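Local coordinates for protein D-aminopeptidase (Burkholderia sp. LK4, PDB 5TZB) that probably removes N-terminal beta-amino acid residues from peptides, as a beta-aminopeptidase of peptidase family S58 related to the Ntn hydrolases, at residues T68-R73 with I111-T116; L107-A112 with C141-M146; G151-I156 with G357-R362. All blocks are in the same frame, centred on the assembly; numbering follows the deposited sequence.

Contact 1 of 3, residues T68-R73 with I111-T116; sequences TVIEPR and IAYTNT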
loop_
_atom_site.group_PDB
_atom_site.type_symbol
_atom_site.label_atom_id
_atom_site.label_comp_id
_atom_site.label_asym_id
_atom_site.label_seq_id
_atom_site.Cartn_x
_atom_site.Cartn_y
_atom_site.Cartn_z
ATOM N N THR C 68 -25.564 -6.278 11.294
ATOM C CA THR C 68 -26.100 -6.341 9.939
ATOM C C THR C 68 -25.268 -7.296 9.105
ATOM O O THR C 68 -24.039 -7.288 9.201
ATOM C CB THR C 68 -26.100 -4.963 9.267
ATOM O OG1 THR C 68 -26.989 -4.096 9.975
ATOM C CG2 THR C 68 -26.556 -5.068 7.815
ATOM N N VAL C 69 -25.921 -8.134 8.299
ATOM C CA VAL C 69 -25.184 -9.039 7.427
ATOM C C VAL C 69 -25.511 -8.779 5.969
ATOM O O VAL C 69 -26.634 -8.395 5.615
ATOM C CB VAL C 69 -25.456 -10.530 7.742
ATOM C CG1 VAL C 69 -24.923 -10.901 9.111
ATOM C CG2 VAL C 69 -26.920 -10.833 7.646
ATOM N N ILE C 70 -24.486 -8.935 5.140
ATOM C CA ILE C 70 -24.631 -8.879 3.701
ATOM C C ILE C 70 -24.208 -10.220 3.158
ATOM O O ILE C 70 -23.067 -10.654 3.398
ATOM C CB ILE C 70 -23.757 -7.790 3.054
ATOM C CG1 ILE C 70 -23.951 -6.433 3.729
ATOM C CG2 ILE C 70 -24.025 -7.697 1.554
ATOM C CD1 ILE C 70 -22.897 -5.420 3.306
ATOM N N GLU C 71 -25.109 -10.879 2.433
ATOM C CA GLU C 71 -24.739 -12.077 1.681
ATOM C C GLU C 71 -24.406 -11.632 0.263
ATOM O O GLU C 71 -25.240 -10.995 -0.384
ATOM C CB GLU C 71 -25.863 -13.118 1.667
ATOM C CG GLU C 71 -26.227 -13.684 3.030
ATOM C CD GLU C 71 -25.262 -14.764 3.519
ATOM O OE1 GLU C 71 -24.184 -14.961 2.906
ATOM O OE2 GLU C 71 -25.605 -15.444 4.511
ATOM N N PRO C 72 -23.175 -11.910 -0.206
ATOM C CA PRO C 72 -22.801 -11.469 -1.548
ATOM C C PRO C 72 -23.465 -12.274 -2.676
ATOM O O PRO C 72 -23.466 -11.796 -3.808
ATOM C CB PRO C 72 -21.283 -11.676 -1.569
ATOM C CG PRO C 72 -21.055 -12.786 -0.598
ATOM C CD PRO C 72 -22.044 -12.560 0.491
ATOM N N ARG C 73 -23.979 -13.466 -2.377
ATOM C CA ARG C 73 -24.569 -14.356 -3.387
ATOM C C ARG C 73 -25.966 -14.826 -2.996
ATOM O O ARG C 73 -26.391 -14.667 -1.845
ATOM C CB ARG C 73 -23.684 -15.589 -3.619
ATOM C CG ARG C 73 -22.284 -15.309 -4.154
ATOM C CD ARG C 73 -22.305 -14.933 -5.631
ATOM N NE ARG C 73 -20.971 -14.980 -6.217
ATOM C CZ ARG C 73 -20.686 -14.602 -7.462
ATOM N NH1 ARG C 73 -21.642 -14.133 -8.251
ATOM N NH2 ARG C 73 -19.440 -14.674 -7.914
ATOM N N ILE C 111 -20.520 -10.716 4.769
ATOM C CA ILE C 111 -20.005 -9.511 5.386
ATOM C C ILE C 111 -20.921 -9.107 6.517
ATOM O O ILE C 111 -22.137 -9.142 6.361
ATOM C CB ILE C 111 -19.937 -8.346 4.385
ATOM C CG1 ILE C 111 -19.028 -8.708 3.216
ATOM C CG2 ILE C 111 -19.462 -7.057 5.065
ATOM C CD1 ILE C 111 -19.246 -7.815 2.000
ATOM N N ALA C 112 -20.346 -8.703 7.643
ATOM C CA ALA C 112 -21.153 -8.266 8.765
ATOM C C ALA C 112 -20.665 -6.914 9.302
ATOM O O ALA C 112 -19.472 -6.598 9.254
ATOM C CB ALA C 112 -21.164 -9.316 9.854
ATOM N N TYR C 113 -21.624 -6.092 9.724
ATOM C CA TYR C 113 -21.373 -4.847 10.438
ATOM C C TYR C 113 -21.808 -4.990 11.892
ATOM O O TYR C 113 -22.891 -5.515 12.144
ATOM C CB TYR C 113 -22.163 -3.686 9.834
ATOM C CG TYR C 113 -21.866 -3.274 8.413
ATOM C CD1 TYR C 113 -20.760 -3.747 7.726
ATOM C CD2 TYR C 113 -22.709 -2.377 7.765
ATOM C CE1 TYR C 113 -20.508 -3.339 6.416
ATOM C CE2 TYR C 113 -22.466 -1.966 6.472
ATOM C CZ TYR C 113 -21.373 -2.445 5.804
ATOM O OH TYR C 113 -21.149 -2.018 4.516
ATOM N N THR C 114 -21.021 -4.491 12.842
ATOM C CA THR C 114 -21.485 -4.437 14.231
ATOM C C THR C 114 -20.751 -3.313 14.985
ATOM O O THR C 114 -20.186 -2.435 14.358
ATOM C CB THR C 114 -21.301 -5.800 14.931
ATOM O OG1 THR C 114 -21.946 -5.788 16.210
ATOM C CG2 THR C 114 -19.836 -6.152 15.081
ATOM N N ASN C 115 -20.771 -3.318 16.318
ATOM C CA ASN C 115 -20.027 -2.316 17.084
ATOM C C ASN C 115 -18.588 -2.768 17.352
ATOM O O ASN C 115 -18.280 -3.948 17.196
ATOM C CB ASN C 115 -20.727 -2.007 18.406
ATOM C CG ASN C 115 -20.672 -3.174 19.375
ATOM O OD1 ASN C 115 -19.647 -3.411 20.018
ATOM N ND2 ASN C 115 -21.780 -3.894 19.503
ATOM N N THR C 116 -17.731 -1.834 17.775
ATOM C CA THR C 116 -16.290 -2.078 17.902
ATOM C C THR C 116 -15.909 -3.231 18.833
ATOM O O THR C 116 -14.930 -3.934 18.580
ATOM C CB THR C 116 -15.544 -0.811 18.389
ATOM O OG1 THR C 116 -16.059 0.349 17.709
ATOM C CG2 THR C 116 -14.045 -0.950 18.123
#
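Ile70 and Ile111 form a hydrogen-bonded pair between antiparallel strands 63-71 and 111-115, neighbouring inner strands of a mixed five-stranded sheet, and they bury more surface here than any other residues of 68-73 and 111-116. Two nearly straight bonds close their ring: Ile70 N gives its hydrogen to Ile111 O at 2.7 Å, and Ile111 N returns one to Ile70 O at 2.9 Å. The two side chains lie on one face of the sheet, where Ile70 CB and Ile111 CB come within 4.1 Å. With chi1 at -51°, CG1 of Ile70 sits beside its own nitrogen, and the extended chain carries CD1 over to Tyr113, 4.0 Å from Tyr113 OH and oblique to the ring. Tyr113 is itself paired with Thr68 through a second hydrogen-bonded ring, in which Tyr113 N reaches Thr68 O at 2.7 Å. Between the two rings lies the non-hydrogen-bonded pair Val69 and Ala112 on the reverse face, Val69 CG1 resting 4.1 Å from Ala112 CB. The buried phenol hydroxyl of Tyr113 is bound by Leu217 O and Thr263 OG1. Strands 213-220 and 260-266 of another sheet thus cover the Ile70, Ile111 and Tyr113 face, while helix 163-172 packs on Val69 from the other side.

Contact 2 of 3, residues L107-A112 with C141-M146; sequences LTTPIA and CMPVVM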
loop_
_atom_site.group_PDB
_atom_site.type_symbol
_atom_site.label_atom_id
_atom_site.label_comp_id
_atom_site.label_asym_id
_atom_site.label_seq_id
_atom_site.Cartn_x
_atom_site.Cartn_y
_atom_site.Cartn_z
ATOM N N LEU C 107 -13.615 -12.557 -1.844
ATOM C CA LEU C 107 -14.613 -12.563 -0.791
ATOM C C LEU C 107 -15.266 -13.936 -0.797
ATOM O O LEU C 107 -15.843 -14.347 -1.814
ATOM C CB LEU C 107 -15.650 -11.442 -1.024
ATOM C CG LEU C 107 -16.848 -11.306 -0.079
ATOM C CD1 LEU C 107 -16.394 -10.890 1.333
ATOM C CD2 LEU C 107 -17.898 -10.311 -0.627
ATOM N N THR C 108 -15.172 -14.653 0.322
ATOM C CA THR C 108 -15.587 -16.048 0.363
ATOM C C THR C 108 -16.577 -16.302 1.491
ATOM O O THR C 108 -16.868 -17.454 1.811
ATOM C CB THR C 108 -14.360 -16.997 0.551
ATOM O OG1 THR C 108 -13.708 -16.703 1.792
ATOM C CG2 THR C 108 -13.366 -16.833 -0.584
ATOM N N THR C 109 -17.063 -15.226 2.109
ATOM C CA THR C 109 -17.927 -15.300 3.281
ATOM C C THR C 109 -18.992 -14.215 3.212
ATOM O O THR C 109 -18.909 -13.332 2.367
ATOM C CB THR C 109 -17.152 -15.096 4.599
ATOM O OG1 THR C 109 -16.558 -13.784 4.593
ATOM C CG2 THR C 109 -16.073 -16.165 4.776
ATOM N N PRO C 110 -19.975 -14.260 4.122
ATOM C CA PRO C 110 -20.777 -13.046 4.277
ATOM C C PRO C 110 -19.945 -11.904 4.845
ATOM O O PRO C 110 -18.827 -12.110 5.335
ATOM C CB PRO C 110 -21.854 -13.437 5.292
ATOM C CG PRO C 110 -21.830 -14.907 5.360
ATOM C CD PRO C 110 -20.480 -15.379 4.946
ATOM N N ILE C 111 -20.520 -10.716 4.769
ATOM C CA ILE C 111 -20.005 -9.511 5.386
ATOM C C ILE C 111 -20.921 -9.107 6.517
ATOM O O ILE C 111 -22.137 -9.142 6.361
ATOM C CB ILE C 111 -19.937 -8.346 4.385
ATOM C CG1 ILE C 111 -19.028 -8.708 3.216
ATOM C CG2 ILE C 111 -19.462 -7.057 5.065
ATOM C CD1 ILE C 111 -19.246 -7.815 2.000
ATOM N N ALA C 112 -20.346 -8.703 7.643
ATOM C CA ALA C 112 -21.153 -8.266 8.765
ATOM C C ALA C 112 -20.665 -6.914 9.302
ATOM O O ALA C 112 -19.472 -6.598 9.254
ATOM C CB ALA C 112 -21.164 -9.316 9.854
ATOM N N CYS C 141 -11.679 -20.521 7.495
ATOM C CA CYS C 141 -12.723 -19.537 7.273
ATOM C C CYS C 141 -12.274 -18.166 7.752
ATOM O O CYS C 141 -11.818 -18.037 8.881
ATOM C CB CYS C 141 -14.001 -19.965 7.996
ATOM S SG CYS C 141 -15.414 -18.892 7.688
ATOM N N MET C 142 -12.380 -17.155 6.898
ATOM C CA MET C 142 -11.940 -15.801 7.251
ATOM C C MET C 142 -13.027 -14.751 6.943
ATOM O O MET C 142 -12.921 -14.017 5.951
ATOM C CB MET C 142 -10.640 -15.462 6.512
ATOM C CG MET C 142 -9.435 -16.364 6.888
ATOM S SD MET C 142 -7.945 -15.976 5.954
ATOM C CE MET C 142 -8.433 -16.494 4.301
ATOM N N PRO C 143 -14.077 -14.684 7.783
ATOM C CA PRO C 143 -15.191 -13.745 7.557
ATOM C C PRO C 143 -14.797 -12.257 7.621
ATOM O O PRO C 143 -13.881 -11.872 8.353
ATOM C CB PRO C 143 -16.176 -14.084 8.682
ATOM C CG PRO C 143 -15.768 -15.484 9.166
ATOM C CD PRO C 143 -14.286 -15.527 8.969
ATOM N N VAL C 144 -15.489 -11.432 6.842
ATOM C CA VAL C 144 -15.256 -9.998 6.872
ATOM C C VAL C 144 -16.237 -9.344 7.833
ATOM O O VAL C 144 -17.448 -9.382 7.622
ATOM C CB VAL C 144 -15.393 -9.353 5.471
ATOM C CG1 VAL C 144 -15.260 -7.814 5.568
ATOM C CG2 VAL C 144 -14.336 -9.929 4.500
ATOM N N VAL C 145 -15.714 -8.759 8.905
ATOM C CA VAL C 145 -16.549 -8.064 9.866
ATOM C C VAL C 145 -15.972 -6.671 10.031
ATOM O O VAL C 145 -14.754 -6.514 10.161
ATOM C CB VAL C 145 -16.618 -8.785 11.222
ATOM C CG1 VAL C 145 -17.544 -8.034 12.184
ATOM C CG2 VAL C 145 -17.117 -10.208 11.036
ATOM N N MET C 146 -16.839 -5.660 9.951
ATOM C CA MET C 146 -16.420 -4.276 10.101
ATOM C C MET C 146 -17.269 -3.639 11.185
ATOM O O MET C 146 -18.251 -4.236 11.623
ATOM C CB MET C 146 -16.531 -3.540 8.768
ATOM C CG MET C 146 -15.550 -4.085 7.722
ATOM S SD MET C 146 -15.686 -3.298 6.111
ATOM C CE MET C 146 -17.167 -4.095 5.494
HETATM O O HOH W 1 -13.013 -18.090 4.152
#
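Thr109 leans across the entrance to a parallel strand pair, its side chain directed at Pro143. Its CB lies 3.8 Å from Pro143 CA, and the two branches then part. The methyl CG2 passes beside the proline backbone to meet Cys141 SG at 4.0 Å. The hydroxyl OG1, placed between backbone N and carbonyl carbon by a chi1 of 61°, lies 3.3 Å from Pro143 CA; it donates to Pro110 O at 2.9 Å, tilted from the carbonyl plane, and takes a weak, bent bond from Val144 N at 3.4 Å. One oxygen therefore bridges the two segments just before regular pairing starts. From there the backbones take over: Ala112 N binds Val144 O at 3.0 Å and Met146 N binds Ala112 O. Beside them, Leu107 CD1 meets Val144 CG2, the two side chains crossing at about a right angle. Met146, bent at its last torsion (chi3 -77°), brings CE to within 3.8 Å of Ile111 CG2. Ahead of Thr109, at the loop end of the contact, a water joins Thr108 OG1 to Met142 N. Strands 111-115 and 144-148 are the two parallel strands of a beta-alpha-beta unit: the connecting helix 119-129 packs on Ala112, Pro143 and Val145, whereas strand 298-305 covers Leu107, Ile111 and Val144 from the other sheet.

Contact 3 of 3, residues G151-I156 with G357-R362; sequences GLLNDI and GDVESR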
loop_
_atom_site.group_PDB
_atom_site.type_symbol
_atom_site.label_atom_id
_atom_site.label_comp_id
_atom_site.label_asym_id
_atom_site.label_seq_id
_atom_site.Cartn_x
_atom_site.Cartn_y
_atom_site.Cartn_z
ATOM N N GLY C 151 -20.518 3.754 21.490
ATOM C CA GLY C 151 -20.241 3.880 22.914
ATOM C C GLY C 151 -21.075 4.880 23.693
ATOM O O GLY C 151 -21.200 4.769 24.909
ATOM N N LEU C 152 -21.665 5.850 23.002
ATOM C CA LEU C 152 -22.464 6.871 23.675
ATOM C C LEU C 152 -23.856 6.367 24.058
ATOM O O LEU C 152 -24.275 6.494 25.216
ATOM C CB LEU C 152 -22.581 8.118 22.796
ATOM C CG LEU C 152 -23.059 9.379 23.523
ATOM C CD1 LEU C 152 -22.070 9.825 24.605
ATOM C CD2 LEU C 152 -23.285 10.493 22.517
ATOM N N LEU C 153 -24.561 5.788 23.091
ATOM C CA LEU C 153 -25.924 5.313 23.292
ATOM C C LEU C 153 -25.993 3.859 23.727
ATOM O O LEU C 153 -26.997 3.432 24.283
ATOM C CB LEU C 153 -26.753 5.509 22.012
ATOM C CG LEU C 153 -26.965 6.950 21.546
ATOM C CD1 LEU C 153 -27.668 6.997 20.194
ATOM C CD2 LEU C 153 -27.791 7.691 22.604
ATOM N N ASN C 154 -24.924 3.107 23.472
ATOM C CA ASN C 154 -24.890 1.672 23.761
ATOM C C ASN C 154 -23.873 1.339 24.844
ATOM O O ASN C 154 -22.829 1.991 24.945
ATOM C CB ASN C 154 -24.546 0.879 22.491
ATOM C CG ASN C 154 -24.485 -0.621 22.729
ATOM O OD1 ASN C 154 -25.440 -1.220 23.230
ATOM N ND2 ASN C 154 -23.345 -1.228 22.403
ATOM N N ASP C 155 -24.172 0.313 25.634
ATOM C CA ASP C 155 -23.237 -0.221 26.616
ATOM C C ASP C 155 -22.190 -1.061 25.881
ATOM O O ASP C 155 -22.245 -2.291 25.874
ATOM C CB ASP C 155 -23.994 -1.050 27.662
ATOM C CG ASP C 155 -23.077 -1.679 28.701
ATOM O OD1 ASP C 155 -21.977 -1.141 28.950
ATOM O OD2 ASP C 155 -23.473 -2.713 29.279
ATOM N N ILE C 156 -21.226 -0.387 25.268
ATOM C CA ILE C 156 -20.336 -1.061 24.334
ATOM C C ILE C 156 -19.341 -1.973 25.055
ATOM O O ILE C 156 -18.835 -2.931 24.463
ATOM C CB ILE C 156 -19.577 -0.050 23.436
ATOM C CG1 ILE C 156 -19.032 -0.756 22.189
ATOM C CG2 ILE C 156 -18.473 0.688 24.223
ATOM C CD1 ILE C 156 -18.389 0.165 21.153
ATOM N N GLY C 357 -34.211 8.411 13.727
ATOM C CA GLY C 357 -35.173 8.953 14.673
ATOM C C GLY C 357 -34.540 9.334 16.004
ATOM O O GLY C 357 -33.383 9.003 16.262
ATOM N N ASP C 358 -35.299 10.026 16.849
ATOM C CA ASP C 358 -34.818 10.434 18.172
ATOM C C ASP C 358 -34.452 9.243 19.041
ATOM O O ASP C 358 -35.181 8.249 19.092
ATOM C CB ASP C 358 -35.857 11.274 18.927
ATOM C CG ASP C 358 -36.152 12.598 18.259
ATOM O OD1 ASP C 358 -35.415 12.996 17.335
ATOM O OD2 ASP C 358 -37.106 13.272 18.705
ATOM N N VAL C 359 -33.326 9.361 19.734
ATOM C CA VAL C 359 -32.894 8.329 20.662
ATOM C C VAL C 359 -32.340 8.967 21.930
ATOM O O VAL C 359 -31.499 9.873 21.867
ATOM C CB VAL C 359 -31.822 7.409 20.055
ATOM C CG1 VAL C 359 -31.221 6.541 21.127
ATOM C CG2 VAL C 359 -32.390 6.558 18.933
ATOM N N GLU C 360 -32.846 8.496 23.071
ATOM C CA GLU C 360 -32.342 8.858 24.395
ATOM C C GLU C 360 -31.845 7.592 25.091
ATOM O O GLU C 360 -32.595 6.633 25.257
ATOM C CB GLU C 360 -33.438 9.536 25.230
ATOM N N SER C 361 -30.587 7.578 25.507
ATOM C CA SER C 361 -30.037 6.358 26.085
ATOM C C SER C 361 -28.774 6.651 26.881
ATOM O O SER C 361 -27.905 7.398 26.425
ATOM C CB SER C 361 -29.752 5.335 24.977
ATOM O OG SER C 361 -29.350 4.093 25.511
ATOM N N ARG C 362 -28.685 6.064 28.073
ATOM C CA ARG C 362 -27.507 6.199 28.935
ATOM C C ARG C 362 -27.181 7.671 29.183
ATOM O O ARG C 362 -26.014 8.059 29.249
ATOM C CB ARG C 362 -26.299 5.463 28.317
ATOM C CG ARG C 362 -26.584 4.002 28.011
ATOM C CD ARG C 362 -25.390 3.245 27.437
ATOM N NE ARG C 362 -24.286 3.085 28.377
ATOM C CZ ARG C 362 -23.141 3.754 28.310
ATOM N NH1 ARG C 362 -22.941 4.644 27.346
ATOM N NH2 ARG C 362 -22.195 3.534 29.216
HETATM O O HOH W 2 -23.638 8.039 27.390
#
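Leu153 meets Val359 and Ser361 where a loop following strand 144-148 packs against strand 359-361, one arm of a two-stranded antiparallel hairpin with 364-366. This is the compact part of the contact. The two methyls of Leu153 spread along one side of the strand: CD1 touches Val359 CG1 at 3.7 Å, while CD2 lies 3.9 Å from Ser361 CB. Ala364 and Val366 of the partner strand, together with Ile190, also pack on Leu153. The serine hydroxyl fastens the backbone at the same place, Ser361 OG donating to Leu153 O at 2.7 Å in the plane of the carbonyl.

Arg362 makes the looser, partly exposed side. Its chain runs along the loop backbone, with CD 3.6 Å from Asn154 C, and then bends at chi3 (67°), which turns the guanidinium back toward the carbonyls of the loop. Asp155 CA and Asn154 O lie over one face of the group. Asp155, at the centre of an inverse gamma turn, directs its carboxylate to His160, whereas NH2 of Arg362 forms a salt bridge with Asp60. A water takes part on this side, donating to Leu152 O and to Arg362 O. The carbonyl of Leu152 thus receives two hydrogens, the second coming from Arg362 NH1 at 3.1 Å with an N-H...O angle of 138°; the oxygen lies near the guanidinium plane, but the nitrogen stands above the plane of the carbonyl, 59° out of it.

Of the strands in these contacts, 63-71 comes first, and contact 1 closes the loop that returns at strand 111-115. Contact 2 starts in the turn leading into that strand and closes the next, shorter excursion through helix 119-129 to strand 144-148, so Ile111 and Ala112 serve both and 111-115 lies between 63-71 and 144-148 in the five-stranded sheet. Thr114 N probably bonds to Met146 O, carrying the parallel pairing onward. Contact 3 opens only afterwards and spans some 200 residues, tying the loop beyond strand 144-148 to the hairpin of strands 359-361 and 364-366. It touches contact 1 through Ile156 against Asn115, but stays about 10 Å from contact 2 at the nearest atoms.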